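Local structure of nucleotidyltransferase-like protein (3C18) at residues A[148-153]-A[193-198]; A[262-267]-A[284-289]. The protein is of unestablished function but may transfer nucleotidyl groups to an acceptor that remains unidentified. One frame throughout, in Å; residues are numbered along the deposited sequence.

Interaction 1: residues A[148-153]-A[193-198]; sequences DAYTHV and QLLLSE
Tyr150 and Leu194 reach for each other from opposite directions across a gap of 9.5 Å between Tyr150 CA and Leu194 CA, the nearest alpha carbons of the pair. Both side chains swing anti to their own backbone N (chi1 -172° for the tyrosine and 177° for the leucine), which carries ring and isobutyl group into the space between the helices. The dense part lies here: Tyr150 CE2 rests 3.7 Å from Leu194 CD1, while the other branch of the leucine is used separately, Leu194 CD2 standing 4.0 Å from Val153 CG1. One leucine thus fills the angle between two residues almost a turn apart on helix 146-167. This is helix-to-helix packing within the helical region assigned to the YgxA-like substrate-binding family, consistent with kinship to the C-terminal domain of kanamycin nucleotidyltransferase; helix 201-218 adds Ala208 and Leu209 against Val153. Toward the phenol oxygen the contact turns more polar and water-bridged. Leu195 has a small share in it, Leu195 CD2 lying 3.8 Å from Tyr150 OH with the side chains roughly perpendicular. A water donates to Leu194 O across 2.8 Å; its 2.5 Å to Tyr150 OH is unusually short, leaving its position less certain, and its two partners subtend about 112°. The second subunit covers this side, its own Tyr150 OH hydrogen-bonding Tyr150 OH and its Tyr150 ring packing on Leu195. At Leu196 the chain leaves helical angles and turns outward, Leu196 against Tyr147 of the second subunit.

Interaction 2: residues A[262-267]-A[284-289]; sequences FFIRKG and VTYEPV
Ile264 and Tyr286 supply the apolar part of the contact. The methyl at the end of the isoleucine, CD1, meets the ring at its edge and near its plane, 3.8 Å from Tyr286 CE1, with the side chains running obliquely to one another. The extended outer torsion of Ile264 (chi2 172°) pushes CD1 out to the ring, although Ile264 CA lies 8.7 Å from Tyr286 CA; the backbones draw in to 7.3 Å between Gly267 CA and Val289 CA. Side chain against backbone is the second kind: Gly267 O sits 3.6 Å from Val289 CB and 3.7 Å from Val289 CG2, a van der Waals touch by a carbonyl. Hydrogen bonds act within the helix end instead. Gly267, with phi of 81°, closes helix 253-265 in a Schellman motif, and Gly267 N bonds Ile264 O at 3.1 Å. Next along the chain, Leu268 shares a backbone hydrogen bond with Val289. The topology is that of a winged helix: helix 253-265 leads into the hairpin of strands 269-275 and 281-288, with short strand 238-239 on the far side of the latter. The polar end of Tyr286 looks elsewhere, its OH bonded to His57 ND1 of the second subunit. Between the two segments, then, only weak, non-directional contacts act; the directional bonds lie at the helix cap, in the neighbouring Leu268-Val289 pair and from Tyr286 to the second subunit.

In the fold
From the N terminus the chain first builds the nucleotidyltransferase-like part with its five-stranded sheet, then enters the helical region through helix 116-142. Interaction 1 closes a loop of 39 residues, 30 of them helical, bringing the end of helix 185-195 back to helix 146-167. Helices 201-218 and 220-231 lead onward, and interaction 2 closes a shorter loop of 16 residues, ten of them in strands, between helix 253-265 and the final strand. The two loops lie in series, neither nesting nor crossing; the centres of interaction 1 and interaction 2 are about 31 Å apart, and the nearest atoms of interaction 1 and interaction 2 about 14 Å. Each ties together its own region, yet both adjoin the second subunit.

Interaction 1: residues A[148-153]-A[193-198]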
loop_
_atom_site.group_PDB
_atom_site.type_symbol
_atom_site.label_atom_id
_atom_site.label_comp_id
_atom_site.label_asym_id
_atom_site.label_seq_id
_atom_site.Cartn_x
_atom_site.Cartn_y
_atom_site.Cartn_z
ATOM N N ASP A 148 18.811 -5.663 5.288
ATOM C CA ASP A 148 17.363 -5.491 5.506
ATOM C C ASP A 148 17.045 -4.200 6.272
ATOM O O ASP A 148 16.052 -3.518 6.029
ATOM C CB ASP A 148 16.827 -6.707 6.233
ATOM C CG ASP A 148 16.748 -7.933 5.334
ATOM O OD1 ASP A 148 15.856 -7.955 4.471
ATOM O OD2 ASP A 148 17.544 -8.860 5.501
ATOM N N ALA A 149 17.906 -3.864 7.209
ATOM C CA ALA A 149 17.733 -2.628 7.988
ATOM C C ALA A 149 17.890 -1.434 7.071
ATOM O O ALA A 149 17.176 -0.444 7.162
ATOM C CB ALA A 149 18.765 -2.549 9.139
ATOM N N TYR A 150 18.864 -1.536 6.187
ATOM C CA TYR A 150 19.108 -0.487 5.189
ATOM C C TYR A 150 17.874 -0.233 4.398
ATOM O O TYR A 150 17.506 0.907 4.146
ATOM C CB TYR A 150 20.208 -0.873 4.223
ATOM C CG TYR A 150 20.638 0.231 3.288
ATOM C CD1 TYR A 150 19.882 0.564 2.172
ATOM C CD2 TYR A 150 21.780 0.971 3.549
ATOM C CE1 TYR A 150 20.274 1.595 1.300
ATOM C CE2 TYR A 150 22.193 2.004 2.678
ATOM C CZ TYR A 150 21.452 2.305 1.554
ATOM O OH TYR A 150 21.864 3.320 0.699
ATOM N N THR A 151 17.186 -1.310 4.048
ATOM C CA THR A 151 15.963 -1.189 3.266
ATOM C C THR A 151 14.939 -0.325 3.982
ATOM O O THR A 151 14.360 0.575 3.403
ATOM C CB THR A 151 15.353 -2.572 2.881
ATOM O OG1 THR A 151 16.295 -3.299 2.081
ATOM C CG2 THR A 151 14.114 -2.372 2.083
ATOM N N HIS A 152 14.732 -0.588 5.267
ATOM C CA HIS A 152 13.733 0.148 6.053
ATOM C C HIS A 152 14.175 1.557 6.374
ATOM O O HIS A 152 13.389 2.486 6.317
ATOM C CB HIS A 152 13.332 -0.637 7.296
ATOM C CG HIS A 152 12.598 -1.888 6.957
ATOM N ND1 HIS A 152 11.226 -1.994 7.055
ATOM C CD2 HIS A 152 13.026 -3.061 6.433
ATOM C CE1 HIS A 152 10.849 -3.195 6.656
ATOM N NE2 HIS A 152 11.917 -3.856 6.261
ATOM N N VAL A 153 15.462 1.714 6.628
ATOM C CA VAL A 153 15.978 3.036 6.939
ATOM C C VAL A 153 15.785 3.945 5.736
ATOM O O VAL A 153 15.389 5.108 5.857
ATOM C CB VAL A 153 17.442 3.023 7.355
ATOM C CG1 VAL A 153 18.031 4.392 7.166
ATOM C CG2 VAL A 153 17.528 2.572 8.817
ATOM N N GLN A 193 24.068 11.869 3.108
ATOM C CA GLN A 193 25.094 11.237 3.938
ATOM C C GLN A 193 25.028 9.745 3.820
ATOM O O GLN A 193 26.044 9.069 3.911
ATOM C CB GLN A 193 24.889 11.508 5.432
ATOM C CG GLN A 193 25.229 12.853 5.983
ATOM C CD GLN A 193 24.647 12.982 7.407
ATOM O OE1 GLN A 193 24.520 11.967 8.161
ATOM N NE2 GLN A 193 24.249 14.210 7.770
ATOM N N LEU A 194 23.806 9.230 3.741
ATOM C CA LEU A 194 23.584 7.773 3.687
ATOM C C LEU A 194 24.029 7.273 2.321
ATOM O O LEU A 194 24.703 6.262 2.210
ATOM C CB LEU A 194 22.108 7.389 3.966
ATOM C CG LEU A 194 21.750 5.891 3.858
ATOM C CD1 LEU A 194 22.589 5.092 4.768
ATOM C CD2 LEU A 194 20.239 5.575 4.103
ATOM N N LEU A 195 23.688 8.016 1.280
ATOM C CA LEU A 195 23.974 7.536 -0.066
ATOM C C LEU A 195 25.441 7.623 -0.360
ATOM O O LEU A 195 26.053 6.690 -0.852
ATOM C CB LEU A 195 23.225 8.333 -1.136
ATOM C CG LEU A 195 21.729 8.063 -1.267
ATOM C CD1 LEU A 195 21.190 8.599 -2.575
ATOM C CD2 LEU A 195 21.466 6.586 -1.131
ATOM N N LEU A 196 25.995 8.775 -0.060
ATOM C CA LEU A 196 27.373 9.077 -0.482
ATOM C C LEU A 196 28.357 8.711 0.590
ATOM O O LEU A 196 29.499 9.140 0.588
ATOM C CB LEU A 196 27.497 10.559 -0.810
ATOM C CG LEU A 196 26.456 11.074 -1.809
ATOM C CD1 LEU A 196 26.672 12.590 -2.028
ATOM C CD2 LEU A 196 26.527 10.283 -3.116
ATOM N N SER A 197 27.880 7.911 1.523
ATOM C CA SER A 197 28.683 7.516 2.677
ATOM C C SER A 197 29.826 6.660 2.225
ATOM O O SER A 197 29.696 5.882 1.274
ATOM C CB SER A 197 27.848 6.697 3.689
ATOM O OG SER A 197 28.609 6.366 4.840
ATOM N N GLU A 198 30.940 6.818 2.919
ATOM C CA GLU A 198 32.099 5.965 2.727
ATOM C C GLU A 198 32.365 5.185 4.006
ATOM O O GLU A 198 33.417 4.574 4.168
ATOM C CB GLU A 198 33.332 6.791 2.352
ATOM C CG GLU A 198 33.412 7.133 0.879
ATOM C CD GLU A 198 34.692 7.884 0.537
ATOM O OE1 GLU A 198 35.060 8.809 1.301
ATOM O OE2 GLU A 198 35.329 7.555 -0.497
HETATM O O HOH W 1 24.288 3.924 0.821
#

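Interaction 2: residues A[262-267]-A[284-289]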
loop_
_atom_site.group_PDB
_atom_site.type_symbol
_atom_site.label_atom_id
_atom_site.label_comp_id
_atom_site.label_asym_id
_atom_site.label_seq_id
_atom_site.Cartn_x
_atom_site.Cartn_y
_atom_site.Cartn_z
ATOM N N PHE A 262 3.511 5.732 20.553
ATOM C CA PHE A 262 4.592 6.679 20.368
ATOM C C PHE A 262 4.302 7.984 21.084
ATOM O O PHE A 262 5.106 8.493 21.821
ATOM C CB PHE A 262 4.802 6.952 18.910
ATOM C CG PHE A 262 5.935 7.863 18.650
ATOM C CD1 PHE A 262 7.201 7.409 18.729
ATOM C CD2 PHE A 262 5.724 9.160 18.323
ATOM C CE1 PHE A 262 8.284 8.251 18.465
ATOM C CE2 PHE A 262 6.799 10.016 18.057
ATOM C CZ PHE A 262 8.065 9.550 18.121
ATOM N N PHE A 263 3.114 8.509 20.867
ATOM C CA PHE A 263 2.745 9.786 21.446
ATOM C C PHE A 263 2.718 9.715 22.990
ATOM O O PHE A 263 2.975 10.679 23.678
ATOM C CB PHE A 263 1.428 10.265 20.883
ATOM C CG PHE A 263 1.472 10.605 19.407
ATOM C CD1 PHE A 263 2.492 11.341 18.895
ATOM C CD2 PHE A 263 0.451 10.235 18.558
ATOM C CE1 PHE A 263 2.503 11.657 17.567
ATOM C CE2 PHE A 263 0.465 10.571 17.221
ATOM C CZ PHE A 263 1.487 11.276 16.740
ATOM N N ILE A 264 2.452 8.532 23.525
ATOM C CA ILE A 264 2.427 8.351 24.991
ATOM C C ILE A 264 3.842 8.495 25.480
ATOM O O ILE A 264 4.111 9.159 26.455
ATOM C CB ILE A 264 1.878 6.959 25.410
ATOM C CG1 ILE A 264 0.351 6.905 25.182
ATOM C CG2 ILE A 264 2.224 6.695 26.864
ATOM C CD1 ILE A 264 -0.203 5.590 25.363
ATOM N N ARG A 265 4.773 7.910 24.752
ATOM C CA ARG A 265 6.185 7.946 25.165
ATOM C C ARG A 265 6.790 9.336 25.002
ATOM O O ARG A 265 7.775 9.655 25.620
ATOM C CB ARG A 265 6.994 6.931 24.383
ATOM C CG ARG A 265 6.698 5.518 24.817
ATOM C CD ARG A 265 7.537 4.496 24.079
ATOM N NE ARG A 265 7.041 4.296 22.724
ATOM C CZ ARG A 265 7.740 4.540 21.615
ATOM N NH1 ARG A 265 9.001 4.956 21.688
ATOM N NH2 ARG A 265 7.177 4.336 20.431
ATOM N N LYS A 266 6.191 10.163 24.174
ATOM C CA LYS A 266 6.693 11.517 23.933
ATOM C C LYS A 266 5.957 12.522 24.795
ATOM O O LYS A 266 6.187 13.736 24.722
ATOM C CB LYS A 266 6.515 11.915 22.471
ATOM C CG LYS A 266 7.359 11.122 21.533
ATOM C CD LYS A 266 8.801 11.174 21.906
ATOM C CE LYS A 266 9.585 10.083 21.218
ATOM N NZ LYS A 266 10.866 9.839 21.899
ATOM N N GLY A 267 5.043 12.002 25.592
ATOM C CA GLY A 267 4.321 12.812 26.559
ATOM C C GLY A 267 3.159 13.588 26.013
ATOM O O GLY A 267 2.636 14.446 26.687
ATOM N N VAL A 284 -8.544 0.562 28.823
ATOM C CA VAL A 284 -7.463 1.512 28.668
ATOM C C VAL A 284 -8.022 2.704 27.950
ATOM O O VAL A 284 -8.797 2.553 27.009
ATOM C CB VAL A 284 -6.310 0.931 27.872
ATOM C CG1 VAL A 284 -5.122 1.839 27.957
ATOM C CG2 VAL A 284 -6.017 -0.512 28.411
ATOM N N THR A 285 -7.635 3.898 28.419
ATOM C CA THR A 285 -8.145 5.154 27.857
ATOM C C THR A 285 -7.002 6.117 27.600
ATOM O O THR A 285 -5.913 6.009 28.201
ATOM C CB THR A 285 -9.233 5.805 28.756
ATOM O OG1 THR A 285 -8.651 6.263 29.973
ATOM C CG2 THR A 285 -10.330 4.816 29.102
ATOM N N TYR A 286 -7.228 6.940 26.598
ATOM C CA TYR A 286 -6.210 7.829 26.039
ATOM C C TYR A 286 -6.738 9.224 25.877
ATOM O O TYR A 286 -7.904 9.448 25.480
ATOM C CB TYR A 286 -5.780 7.333 24.675
ATOM C CG TYR A 286 -5.345 5.893 24.681
ATOM C CD1 TYR A 286 -4.097 5.535 25.102
ATOM C CD2 TYR A 286 -6.224 4.883 24.319
ATOM C CE1 TYR A 286 -3.704 4.212 25.117
ATOM C CE2 TYR A 286 -5.827 3.553 24.330
ATOM C CZ TYR A 286 -4.544 3.230 24.727
ATOM O OH TYR A 286 -4.099 1.916 24.767
ATOM N N GLU A 287 -5.880 10.179 26.199
ATOM C CA GLU A 287 -6.303 11.578 26.140
ATOM C C GLU A 287 -5.130 12.472 25.735
ATOM O O GLU A 287 -4.056 12.293 26.253
ATOM C CB GLU A 287 -6.793 12.016 27.525
ATOM C CG GLU A 287 -7.655 13.270 27.525
ATOM C CD GLU A 287 -8.198 13.593 28.922
ATOM O OE1 GLU A 287 -7.642 13.046 29.912
ATOM O OE2 GLU A 287 -9.193 14.364 29.004
ATOM N N PRO A 288 -5.349 13.421 24.823
ATOM C CA PRO A 288 -4.232 14.308 24.515
ATOM C C PRO A 288 -3.914 15.206 25.698
ATOM O O PRO A 288 -4.805 15.712 26.385
ATOM C CB PRO A 288 -4.729 15.139 23.322
ATOM C CG PRO A 288 -6.115 14.661 23.020
ATOM C CD PRO A 288 -6.602 13.870 24.207
ATOM N N VAL A 289 -2.621 15.341 25.937
ATOM C CA VAL A 289 -2.100 16.171 27.013
ATOM C C VAL A 289 -2.077 17.631 26.579
ATOM O O VAL A 289 -1.910 17.968 25.393
ATOM C CB VAL A 289 -0.683 15.723 27.437
ATOM C CG1 VAL A 289 -0.039 16.735 28.349
ATOM C CG2 VAL A 289 -0.764 14.385 28.112
#